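Local coordinates for molybdopterin biosynthesis protein MoaB (Sulfolobus tokodaii, PDB 3IWT) that probably binds molybdopterin or a precursor of it and takes part in biosynthesis of the molybdenum cofactor, at residues 23-28 / 62-67; 99-104 / 134-139; 83-88 / 145-150; 18-23 / 57-62. One frame throughout, in Å; residues are numbered along the deposited sequence. Where two conformers were deposited one is given.

Contact 1: 23-28 / 62-67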
# COMPACT_ATOMS: atom_id res chain seq x y z
N ILE A 23 3.31 -24.55 -12.44
CA ILE A 23 4.52 -23.81 -12.06
C ILE A 23 5.41 -24.76 -11.25
O ILE A 23 5.15 -25.02 -10.06
CB ILE A 23 4.18 -22.53 -11.27
CG1 ILE A 23 3.18 -21.68 -12.07
CG2 ILE A 23 5.42 -21.75 -10.96
CD1 ILE A 23 2.62 -20.47 -11.33
N SER A 24 6.43 -25.30 -11.91
CA SER A 24 7.31 -26.34 -11.34
C SER A 24 8.67 -26.31 -12.03
O SER A 24 8.78 -26.65 -13.22
CB SER A 24 6.70 -27.73 -11.51
OG SER A 24 7.60 -28.76 -11.08
N THR A 25 9.70 -25.93 -11.28
CA THR A 25 11.05 -25.84 -11.84
C THR A 25 11.56 -27.23 -12.24
O THR A 25 12.06 -27.40 -13.36
CB THR A 25 12.00 -25.15 -10.85
OG1 THR A 25 11.55 -23.80 -10.63
CG2 THR A 25 13.44 -25.09 -11.39
N SER A 26 11.39 -28.23 -11.37
CA SER A 26 11.87 -29.60 -11.67
C SER A 26 11.26 -30.12 -12.97
O SER A 26 11.98 -30.58 -13.85
CB SER A 26 11.59 -30.56 -10.53
OG SER A 26 10.20 -30.65 -10.22
N ARG A 27 9.94 -29.99 -13.11
CA ARG A 27 9.26 -30.45 -14.31
C ARG A 27 9.66 -29.64 -15.55
O ARG A 27 9.85 -30.22 -16.62
CB ARG A 27 7.75 -30.48 -14.09
CG ARG A 27 7.34 -31.50 -13.03
CD ARG A 27 5.85 -31.47 -12.72
NE ARG A 27 5.49 -32.41 -11.66
CZ ARG A 27 5.69 -32.21 -10.36
NH1 ARG A 27 6.22 -31.09 -9.91
NH2 ARG A 27 5.33 -33.13 -9.49
N TYR A 28 9.82 -28.33 -15.39
CA TYR A 28 10.23 -27.49 -16.51
C TYR A 28 11.61 -27.89 -17.02
O TYR A 28 11.81 -27.99 -18.22
CB TYR A 28 10.22 -26.01 -16.12
CG TYR A 28 10.65 -25.07 -17.22
CD1 TYR A 28 9.78 -24.75 -18.26
CD2 TYR A 28 11.91 -24.49 -17.23
CE1 TYR A 28 10.16 -23.86 -19.26
CE2 TYR A 28 12.31 -23.62 -18.24
CZ TYR A 28 11.42 -23.31 -19.25
OH TYR A 28 11.79 -22.45 -20.27
N VAL A 62 5.83 -23.87 -16.63
CA VAL A 62 6.88 -22.86 -16.43
C VAL A 62 7.59 -23.14 -15.09
O VAL A 62 7.00 -23.76 -14.20
CB VAL A 62 6.31 -21.42 -16.48
CG1 VAL A 62 5.83 -21.07 -17.93
CG2 VAL A 62 5.20 -21.18 -15.44
N PRO A 63 8.83 -22.66 -14.94
CA PRO A 63 9.53 -22.75 -13.66
C PRO A 63 9.18 -21.58 -12.72
O PRO A 63 8.39 -20.69 -13.11
CB PRO A 63 10.99 -22.68 -14.08
CG PRO A 63 10.99 -21.72 -15.18
CD PRO A 63 9.66 -21.94 -15.92
N ASP A 64 9.79 -21.54 -11.54
CA ASP A 64 9.65 -20.42 -10.59
C ASP A 64 10.49 -19.22 -11.03
O ASP A 64 11.46 -18.84 -10.38
CB ASP A 64 10.10 -20.83 -9.18
CG ASP A 64 9.26 -21.93 -8.57
OD1 ASP A 64 8.02 -21.92 -8.74
OD2 ASP A 64 9.86 -22.79 -7.88
N ASP A 65 10.07 -18.59 -12.12
CA ASP A 65 10.80 -17.46 -12.69
C ASP A 65 9.76 -16.40 -13.01
O ASP A 65 8.77 -16.72 -13.68
CB ASP A 65 11.54 -17.88 -13.95
CG ASP A 65 12.19 -16.69 -14.66
OD1 ASP A 65 13.26 -16.26 -14.24
OD2 ASP A 65 11.62 -16.17 -15.62
N LYS A 66 9.99 -15.18 -12.51
CA LYS A 66 8.99 -14.11 -12.57
C LYS A 66 8.53 -13.86 -14.01
O LYS A 66 7.35 -13.84 -14.30
CB LYS A 66 9.54 -12.82 -11.93
CG LYS A 66 8.66 -11.59 -12.08
CD LYS A 66 9.09 -10.40 -11.23
CE LYS A 66 8.20 -9.18 -11.52
NZ LYS A 66 8.48 -8.02 -10.62
N ILE A 67 9.49 -13.64 -14.90
CA ILE A 67 9.19 -13.31 -16.30
C ILE A 67 8.46 -14.45 -16.99
O ILE A 67 7.49 -14.21 -17.71
CB ILE A 67 10.47 -12.96 -17.12
CG1 ILE A 67 11.16 -11.72 -16.55
CG2 ILE A 67 10.12 -12.72 -18.59
CD1 ILE A 67 10.31 -10.49 -16.60
O HOH W 1 6.51 -24.11 -7.94
O HOH W 2 12.48 -23.05 -8.18
O HOH W 3 9.29 -25.42 -8.43

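Contact 2: 99-104 / 134-139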
# COMPACT_ATOMS: atom_id res chain seq x y z
N THR A 99 4.72 -17.20 -7.01
CA THR A 99 3.54 -17.13 -7.87
C THR A 99 2.58 -16.01 -7.43
O THR A 99 2.15 -15.18 -8.24
CB THR A 99 2.78 -18.46 -7.85
OG1 THR A 99 3.63 -19.52 -8.34
CG2 THR A 99 1.50 -18.38 -8.70
N VAL A 100 2.29 -15.96 -6.13
CA VAL A 100 1.34 -14.98 -5.57
C VAL A 100 1.88 -13.55 -5.66
O VAL A 100 1.18 -12.64 -6.04
CB VAL A 100 0.94 -15.34 -4.10
CG1 VAL A 100 0.02 -14.27 -3.51
CG2 VAL A 100 0.25 -16.73 -4.09
N GLU A 101 3.16 -13.40 -5.36
CA GLU A 101 3.80 -12.11 -5.39
C GLU A 101 3.93 -11.60 -6.83
O GLU A 101 3.97 -10.39 -7.07
CB GLU A 101 5.19 -12.22 -4.78
CG GLU A 101 5.20 -12.54 -3.29
CD GLU A 101 4.71 -13.95 -2.95
OE1 GLU A 101 4.97 -14.94 -3.70
OE2 GLU A 101 4.03 -14.04 -1.89
N THR A 102 4.00 -12.52 -7.79
CA THR A 102 4.08 -12.16 -9.18
C THR A 102 2.69 -11.78 -9.76
O THR A 102 2.56 -10.77 -10.45
CB THR A 102 4.72 -13.31 -10.00
OG1 THR A 102 6.03 -13.56 -9.49
CG2 THR A 102 4.78 -12.95 -11.48
N ILE A 103 1.67 -12.60 -9.51
CA ILE A 103 0.39 -12.45 -10.20
C ILE A 103 -0.66 -11.65 -9.46
O ILE A 103 -1.47 -10.95 -10.09
CB ILE A 103 -0.16 -13.85 -10.62
CG1 ILE A 103 0.85 -14.52 -11.56
CG2 ILE A 103 -1.57 -13.77 -11.24
CD1 ILE A 103 1.16 -13.79 -12.86
N ARG A 104 -0.68 -11.74 -8.13
CA ARG A 104 -1.76 -11.14 -7.36
C ARG A 104 -1.85 -9.66 -7.60
O ARG A 104 -2.94 -9.09 -7.60
CB ARG A 104 -1.62 -11.47 -5.85
CG ARG A 104 -2.78 -11.00 -5.00
CD ARG A 104 -2.70 -11.62 -3.61
NE ARG A 104 -1.47 -11.19 -2.98
CZ ARG A 104 -1.07 -11.65 -1.78
NH1 ARG A 104 -1.79 -12.54 -1.14
NH2 ARG A 104 0.04 -11.21 -1.26
N LEU A 134 0.35 -22.10 6.12
CA LEU A 134 1.53 -22.04 5.27
C LEU A 134 1.25 -21.98 3.75
O LEU A 134 2.18 -22.16 2.93
CB LEU A 134 2.45 -23.20 5.65
CG LEU A 134 3.00 -23.10 7.09
CD1 LEU A 134 4.02 -24.20 7.32
CD2 LEU A 134 3.59 -21.73 7.38
N THR A 135 -0.00 -21.70 3.37
CA THR A 135 -0.34 -21.42 1.95
C THR A 135 -0.88 -20.00 1.76
O THR A 135 -1.50 -19.44 2.67
CB THR A 135 -1.33 -22.44 1.39
OG1 THR A 135 -1.52 -22.22 -0.03
CG2 THR A 135 -2.69 -22.42 2.14
N LYS A 136 -0.62 -19.45 0.58
CA LYS A 136 -1.13 -18.16 0.13
C LYS A 136 -1.98 -18.28 -1.14
O LYS A 136 -2.15 -17.29 -1.88
CB LYS A 136 0.03 -17.20 -0.10
CG LYS A 136 0.88 -16.93 1.08
CD LYS A 136 2.00 -15.94 0.73
CE LYS A 136 3.16 -16.62 -0.03
NZ LYS A 136 4.31 -15.69 -0.07
N ALA A 137 -2.50 -19.48 -1.40
CA ALA A 137 -3.44 -19.71 -2.49
C ALA A 137 -4.44 -18.55 -2.53
O ALA A 137 -4.93 -18.11 -1.49
CB ALA A 137 -4.14 -21.07 -2.34
N SER A 138 -4.67 -18.02 -3.74
CA SER A 138 -5.39 -16.76 -3.95
C SER A 138 -6.22 -16.82 -5.21
O SER A 138 -6.01 -17.70 -6.05
CB SER A 138 -4.38 -15.60 -4.06
OG SER A 138 -3.64 -15.42 -2.87
N ALA A 139 -7.19 -15.91 -5.33
CA ALA A 139 -8.04 -15.78 -6.52
C ALA A 139 -8.27 -14.29 -6.81
O ALA A 139 -8.17 -13.43 -5.91
CB ALA A 139 -9.40 -16.56 -6.35
O HOH W 4 -4.24 -13.79 -0.87

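Contact 3: 83-88 / 145-150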
# COMPACT_ATOMS: atom_id res chain seq x y z
N ASP A 83 -12.15 -18.34 -20.06
CA ASP A 83 -12.98 -17.78 -18.98
C ASP A 83 -12.26 -17.74 -17.63
O ASP A 83 -12.41 -16.79 -16.85
CB ASP A 83 -14.29 -18.57 -18.83
CG ASP A 83 -15.11 -18.57 -20.09
OD1 ASP A 83 -15.33 -17.49 -20.65
OD2 ASP A 83 -15.54 -19.66 -20.54
N VAL A 84 -11.49 -18.79 -17.36
CA VAL A 84 -10.86 -18.97 -16.06
C VAL A 84 -9.44 -19.53 -16.30
O VAL A 84 -9.24 -20.41 -17.16
CB VAL A 84 -11.64 -19.99 -15.17
CG1 VAL A 84 -11.00 -20.12 -13.77
CG2 VAL A 84 -13.14 -19.65 -15.07
N ILE A 85 -8.50 -19.03 -15.51
CA ILE A 85 -7.13 -19.52 -15.48
C ILE A 85 -6.91 -20.12 -14.09
O ILE A 85 -7.19 -19.48 -13.08
CB ILE A 85 -6.10 -18.39 -15.71
CG1 ILE A 85 -6.32 -17.72 -17.07
CG2 ILE A 85 -4.65 -18.94 -15.56
CD1 ILE A 85 -5.60 -16.35 -17.28
N ILE A 86 -6.36 -21.34 -14.07
CA ILE A 86 -5.99 -22.01 -12.83
C ILE A 86 -4.51 -22.39 -12.90
O ILE A 86 -4.06 -23.05 -13.85
CB ILE A 86 -6.85 -23.26 -12.56
CG1 ILE A 86 -8.35 -22.92 -12.53
CG2 ILE A 86 -6.40 -23.95 -11.22
CD1 ILE A 86 -9.26 -24.15 -12.27
N SER A 87 -3.75 -21.95 -11.91
CA SER A 87 -2.37 -22.37 -11.81
C SER A 87 -2.17 -23.26 -10.61
O SER A 87 -2.87 -23.14 -9.60
CB SER A 87 -1.39 -21.18 -11.78
OG SER A 87 -1.54 -20.41 -10.58
N THR A 88 -1.18 -24.15 -10.71
CA THR A 88 -0.77 -24.97 -9.59
C THR A 88 0.73 -24.83 -9.38
O THR A 88 1.50 -25.07 -10.30
CB THR A 88 -1.13 -26.46 -9.79
OG1 THR A 88 -0.54 -27.28 -8.76
CG2 THR A 88 -0.72 -27.00 -11.17
N LYS A 145 -12.24 -12.23 -16.73
CA LYS A 145 -11.71 -13.55 -16.45
C LYS A 145 -11.39 -13.75 -14.95
O LYS A 145 -11.03 -12.81 -14.27
CB LYS A 145 -10.45 -13.77 -17.27
CG LYS A 145 -10.67 -13.54 -18.81
CD LYS A 145 -9.51 -14.10 -19.60
CE LYS A 145 -9.48 -13.57 -21.03
NZ LYS A 145 -10.70 -13.92 -21.83
N ILE A 146 -11.54 -14.98 -14.48
CA ILE A 146 -11.25 -15.33 -13.10
C ILE A 146 -9.90 -16.06 -13.10
O ILE A 146 -9.56 -16.78 -14.04
CB ILE A 146 -12.34 -16.26 -12.52
CG1 ILE A 146 -13.75 -15.68 -12.75
CG2 ILE A 146 -12.08 -16.55 -11.02
CD1 ILE A 146 -13.92 -14.18 -12.37
N VAL A 147 -9.13 -15.85 -12.03
CA VAL A 147 -7.84 -16.48 -11.91
C VAL A 147 -7.74 -17.12 -10.53
O VAL A 147 -8.03 -16.46 -9.54
CB VAL A 147 -6.69 -15.46 -12.08
CG1 VAL A 147 -5.33 -16.15 -11.86
CG2 VAL A 147 -6.77 -14.71 -13.47
N TYR A 148 -7.34 -18.40 -10.49
CA TYR A 148 -7.12 -19.11 -9.23
C TYR A 148 -5.66 -19.54 -9.19
O TYR A 148 -5.18 -20.21 -10.10
CB TYR A 148 -8.02 -20.33 -9.09
CG TYR A 148 -9.51 -20.06 -8.95
CD1 TYR A 148 -10.08 -19.79 -7.72
CD2 TYR A 148 -10.36 -20.11 -10.07
CE1 TYR A 148 -11.46 -19.57 -7.60
CE2 TYR A 148 -11.72 -19.86 -9.96
CZ TYR A 148 -12.28 -19.62 -8.72
OH TYR A 148 -13.64 -19.40 -8.61
N LEU A 149 -4.97 -19.13 -8.13
CA LEU A 149 -3.59 -19.50 -7.90
C LEU A 149 -3.54 -20.55 -6.80
O LEU A 149 -3.69 -20.24 -5.62
CB LEU A 149 -2.75 -18.28 -7.50
CG LEU A 149 -2.84 -17.01 -8.35
CD1 LEU A 149 -1.97 -15.87 -7.73
CD2 LEU A 149 -2.46 -17.31 -9.83
N LEU A 150 -3.34 -21.80 -7.20
CA LEU A 150 -3.42 -22.93 -6.27
C LEU A 150 -2.06 -23.49 -5.86
O LEU A 150 -1.09 -23.33 -6.58
CB LEU A 150 -4.26 -24.04 -6.88
CG LEU A 150 -5.68 -23.67 -7.36
CD1 LEU A 150 -6.46 -24.95 -7.91
CD2 LEU A 150 -6.47 -22.91 -6.22
O HOH W 5 -0.25 -21.41 -8.50

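Contact 4: 18-23 / 57-62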
# COMPACT_ATOMS: atom_id res chain seq x y z
N PHE A 18 -11.28 -23.21 -19.61
CA PHE A 18 -10.21 -23.08 -18.61
C PHE A 18 -8.85 -23.19 -19.27
O PHE A 18 -8.68 -23.96 -20.23
CB PHE A 18 -10.34 -24.19 -17.56
CG PHE A 18 -11.48 -24.00 -16.60
CD1 PHE A 18 -12.77 -24.22 -17.01
CD2 PHE A 18 -11.25 -23.57 -15.29
CE1 PHE A 18 -13.84 -24.07 -16.16
CE2 PHE A 18 -12.33 -23.42 -14.40
CZ PHE A 18 -13.62 -23.64 -14.85
N TYR A 19 -7.89 -22.42 -18.76
CA TYR A 19 -6.49 -22.54 -19.14
C TYR A 19 -5.71 -22.94 -17.88
O TYR A 19 -5.86 -22.32 -16.82
CB TYR A 19 -5.98 -21.20 -19.66
CG TYR A 19 -4.67 -21.26 -20.40
CD1 TYR A 19 -4.63 -21.02 -21.77
CD2 TYR A 19 -3.49 -21.52 -19.74
CE1 TYR A 19 -3.43 -21.01 -22.46
CE2 TYR A 19 -2.29 -21.57 -20.42
CZ TYR A 19 -2.27 -21.30 -21.79
OH TYR A 19 -1.08 -21.30 -22.46
N VAL A 20 -4.87 -23.97 -18.02
CA VAL A 20 -4.20 -24.55 -16.85
C VAL A 20 -2.70 -24.26 -16.92
O VAL A 20 -2.07 -24.51 -17.95
CB VAL A 20 -4.42 -26.08 -16.75
CG1 VAL A 20 -3.73 -26.67 -15.51
CG2 VAL A 20 -5.92 -26.40 -16.70
N ILE A 21 -2.13 -23.76 -15.83
CA ILE A 21 -0.70 -23.43 -15.80
C ILE A 21 -0.01 -24.16 -14.67
O ILE A 21 -0.38 -24.03 -13.49
CB ILE A 21 -0.46 -21.91 -15.67
CG1 ILE A 21 -1.16 -21.13 -16.79
CG2 ILE A 21 1.07 -21.58 -15.64
CD1 ILE A 21 -1.08 -19.60 -16.60
N THR A 22 1.01 -24.94 -14.99
CA THR A 22 1.76 -25.65 -13.95
C THR A 22 3.05 -24.89 -13.71
O THR A 22 3.78 -24.62 -14.65
CB THR A 22 2.00 -27.13 -14.32
OG1 THR A 22 0.74 -27.78 -14.35
CG2 THR A 22 2.93 -27.82 -13.31
N ILE A 23 3.31 -24.55 -12.44
CA ILE A 23 4.52 -23.81 -12.06
C ILE A 23 5.41 -24.76 -11.25
O ILE A 23 5.15 -25.02 -10.06
CB ILE A 23 4.18 -22.53 -11.27
CG1 ILE A 23 3.18 -21.68 -12.07
CG2 ILE A 23 5.42 -21.75 -10.96
CD1 ILE A 23 2.62 -20.47 -11.33
N ILE A 57 -8.87 -25.27 -22.76
CA ILE A 57 -8.47 -24.75 -24.03
C ILE A 57 -7.00 -24.39 -24.14
O ILE A 57 -6.54 -24.05 -25.21
CB ILE A 57 -9.42 -23.65 -24.55
CG1 ILE A 57 -9.43 -22.41 -23.67
CG2 ILE A 57 -10.83 -24.26 -24.78
CD1 ILE A 57 -10.02 -21.23 -24.43
N GLY A 58 -6.24 -24.52 -23.05
CA GLY A 58 -4.81 -24.42 -23.15
C GLY A 58 -4.09 -24.83 -21.88
O GLY A 58 -4.73 -24.98 -20.83
N TYR A 59 -2.79 -25.02 -22.00
CA TYR A 59 -1.95 -25.49 -20.89
C TYR A 59 -0.52 -25.04 -21.10
O TYR A 59 -0.04 -25.01 -22.24
CB TYR A 59 -1.99 -27.01 -20.80
CG TYR A 59 -0.94 -27.65 -19.89
CD1 TYR A 59 -1.05 -27.59 -18.49
CD2 TYR A 59 0.14 -28.37 -20.42
CE1 TYR A 59 -0.10 -28.18 -17.66
CE2 TYR A 59 1.09 -28.99 -19.59
CZ TYR A 59 0.97 -28.88 -18.21
OH TYR A 59 1.92 -29.51 -17.41
N SER A 60 0.16 -24.68 -20.02
CA SER A 60 1.57 -24.37 -20.10
C SER A 60 2.29 -24.78 -18.82
O SER A 60 1.68 -24.91 -17.75
CB SER A 60 1.79 -22.88 -20.39
OG SER A 60 1.25 -22.09 -19.35
N LEU A 61 3.59 -25.01 -18.95
CA LEU A 61 4.43 -25.41 -17.85
C LEU A 61 5.61 -24.46 -17.80
O LEU A 61 6.28 -24.26 -18.81
CB LEU A 61 4.89 -26.86 -18.02
CG LEU A 61 6.03 -27.38 -17.14
CD1 LEU A 61 5.63 -27.35 -15.71
CD2 LEU A 61 6.47 -28.79 -17.57
N VAL A 62 5.83 -23.87 -16.63
CA VAL A 62 6.88 -22.86 -16.43
C VAL A 62 7.59 -23.14 -15.09
O VAL A 62 7.00 -23.76 -14.20
CB VAL A 62 6.31 -21.42 -16.48
CG1 VAL A 62 5.83 -21.07 -17.93
CG2 VAL A 62 5.20 -21.18 -15.44
O HOH W 6 0.49 -19.85 -20.99

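Contact 1: 23-28 / 62-67
Pro-63 sits over one face of the Tyr-28 ring, its CD 3.5 Å from the ring centroid and 11° off the normal, a centred CH-pi contact. Tyr-28 gains this place by carrying CG opposite its backbone N (chi1 179°), which turns the ring from the first turn of helix 25-32 onto the proline. The same compact side holds the last rung of the strand pair: Ser-24 N donates to Val-62 O at 2.8 Å, while Ile-23 CG1 and Val-62 CG2 lie side by side at 4.0 Å. Ser-24 is the N-cap of the helix: its OG accepts a weak bond from Arg-27 N and a firmer one from Arg-27 NH1, 2.9 Å away with the oxygen in the guanidinium plane. The other flank is wet. Asp-64, at the centre of an inverse gamma turn, gives its N-H to Thr-25 OG1 in an almost straight bond (3.0 Å, 176°), but its carboxylate reaches across mainly through water. One water joins OD1 to Ile-23 O; two more join OD2 to the N and the OG1 of Thr-25. Both segments leave the C-terminal ends of neighbouring parallel strands. Helix 66-77 backs the apolar part, with Ile-69 against Ile-23, Ala-72 against Val-62 and Lys-68 against Tyr-28 and Pro-63, and Ile-23 is bonded on through its backbone to Thr-88 of the next strand.

Contact 2: 99-104 / 134-139
Val-100 and Lys-136 mark the closest backbone approach, 7.0 Å from CA to CA, where the short helix 99-103 lies against the turn that leads into strand 138-142; no backbone bond joins the two. Thr-135 OG1 shapes that run as an ST turn, accepting from Ala-137 N. Val-100 fills the space between, CG2 at 3.3 Å from Lys-136 O and CG1 over the centre of the guanidinium of Arg-104, whose own segment thus holds one face of it. Lys-136 O takes the Ser-138 hydroxyl proton at 2.6 Å, from a donor tilted 27° off the carbonyl plane. A water at the guanidinium edge accepts from Arg-104 NH1 and donates to Ser-138 OG at 2.6 Å. With an alanine in place of Ser-138, the buried carbonyl of Lys-136 would probably lose this bond and the water its link from Arg-104 to the strand. Farther out, Glu-101 bends at chi2 (68°) and crosses Lys-136 at about a right angle to form a salt bridge, OE2 to NZ, modelled at a doubtfully short 2.5 Å. Arg-104 NH2 pairs with Glu-112 of the third subunit. Lys-136 also packs on that glutamate, so the two cations, 6.3 Å apart from Arg-104 NH2 to Lys-136 NZ, lie among carboxylates that probably balance their charge.

Contact 3: 83-88 / 145-150
Ile-85 and Tyr-148 carry the middle of an unbroken parallel ladder: Tyr-148 N donates to Ile-85 O at 2.8 Å, and Tyr-148 O receives Ser-87 N at 2.9 Å. Ile-146 continues it in the same alternating way, its N bonded to Asp-83 O and its O to Ile-85 N. At the far end Leu-150 N bonds to Ser-87 O. There a water bridges the strands, accepting from Ser-87 OG at 2.6 Å and donating to Leu-150 O. The two strands run 9° from parallel at the heart of the sheet of an alpha/beta fold of the MogA/MoaB family, with helices over both faces. On the face of Val-84 and Ile-86, Val-84 CG1 meets the Tyr-148 ring in its plane, at the edge, 3.8 Å from CD2. Ile-86 CG2, opposite its backbone N (chi1 of CG1 -56°), presses on Leu-150 CD1 at a tight 3.5 Å. Helix 154-176 covers this side, Val-169 lying on Val-84 and Ile-165 on Tyr-148, whose hydroxyl bonds to that of Tyr-133 in the fourth subunit. On the other face Ser-87 OG comes within 3.3 Å of Leu-149 CD2, and Phe-73 of helix 66-77 rests on Ser-87, Val-147 and Leu-149.

Contact 4: 18-23 / 57-62
Thr-22 N and Ser-60 O form the shortest of five backbone bonds here, 2.8 Å long and nearly straight at 169°; Val-62 N to Thr-22 O follows one step on. Farther back, Val-20 bonds Gly-58 O through its N and Ser-60 N through its O, and Ile-57 N reaches Phe-18 O. On one face, Tyr-19 turns its ring over the neighbouring strand, CG opposite the backbone N (chi1 -165°), with the peptide of Gly-58 beneath: its C lies 3.7 Å from the ring plane under the centre, and its CA makes a CH-pi contact 4.0 Å from the ring centroid. A CB on Gly-58 would strike this ring. Ser-60 OG lies in the ring plane at the edge, 3.7 Å from Tyr-19 CE2, and a water 2.6 Å from Tyr-19 OH also bonds that serine oxygen. A leucine instead of Tyr-19 would probably leave the Gly-58 peptide without its aromatic cover and the water held by Ser-60 without its phenol partner. On the opposite face Thr-22 OG1 meets the edge of the Tyr-59 ring, 3.4 Å from CE1, and both hydroxyls bond to one carboxylate oxygen of Asp-39. Leu-61 CD1 packs on Thr-22 CG2 at 3.6 Å. Lys-46 adds a cation-pi contact to Tyr-59. Within the chain, strand 55-62 is outermost in the sheet and strand 17-23 lies between it and strand 84-88; helix 66-77 covers the side of Tyr-19, Ile-21 and Ser-60, and helix 40-51 that of Phe-18 and Val-20.

Overall arrangement
Contacts 3 and 4 are parallel ladders of one sheet, joined by a third pairing, strand 17-23 with strand 84-88. Contact 3 is wholly buried at the middle, whereas contact 4 takes in an outermost strand, several of whose residues are partly exposed, and lays a tyrosine ring over a glycine peptide. Contact 1, partly buried, prolongs contact 4, sharing Ile-23 and Val-62, but trades the ladder for helix capping and bridging waters beyond the strand ends. Contact 2, nested in the loop closed by contact 3, adjoins it through Ser-138 O and Leu-149 N. It is also buried, but charged pairs join its packing, and one reaches a neighbouring subunit. Ile-23 CD1, near Thr-99 OG1, ties contacts 1 and 4 to contact 2.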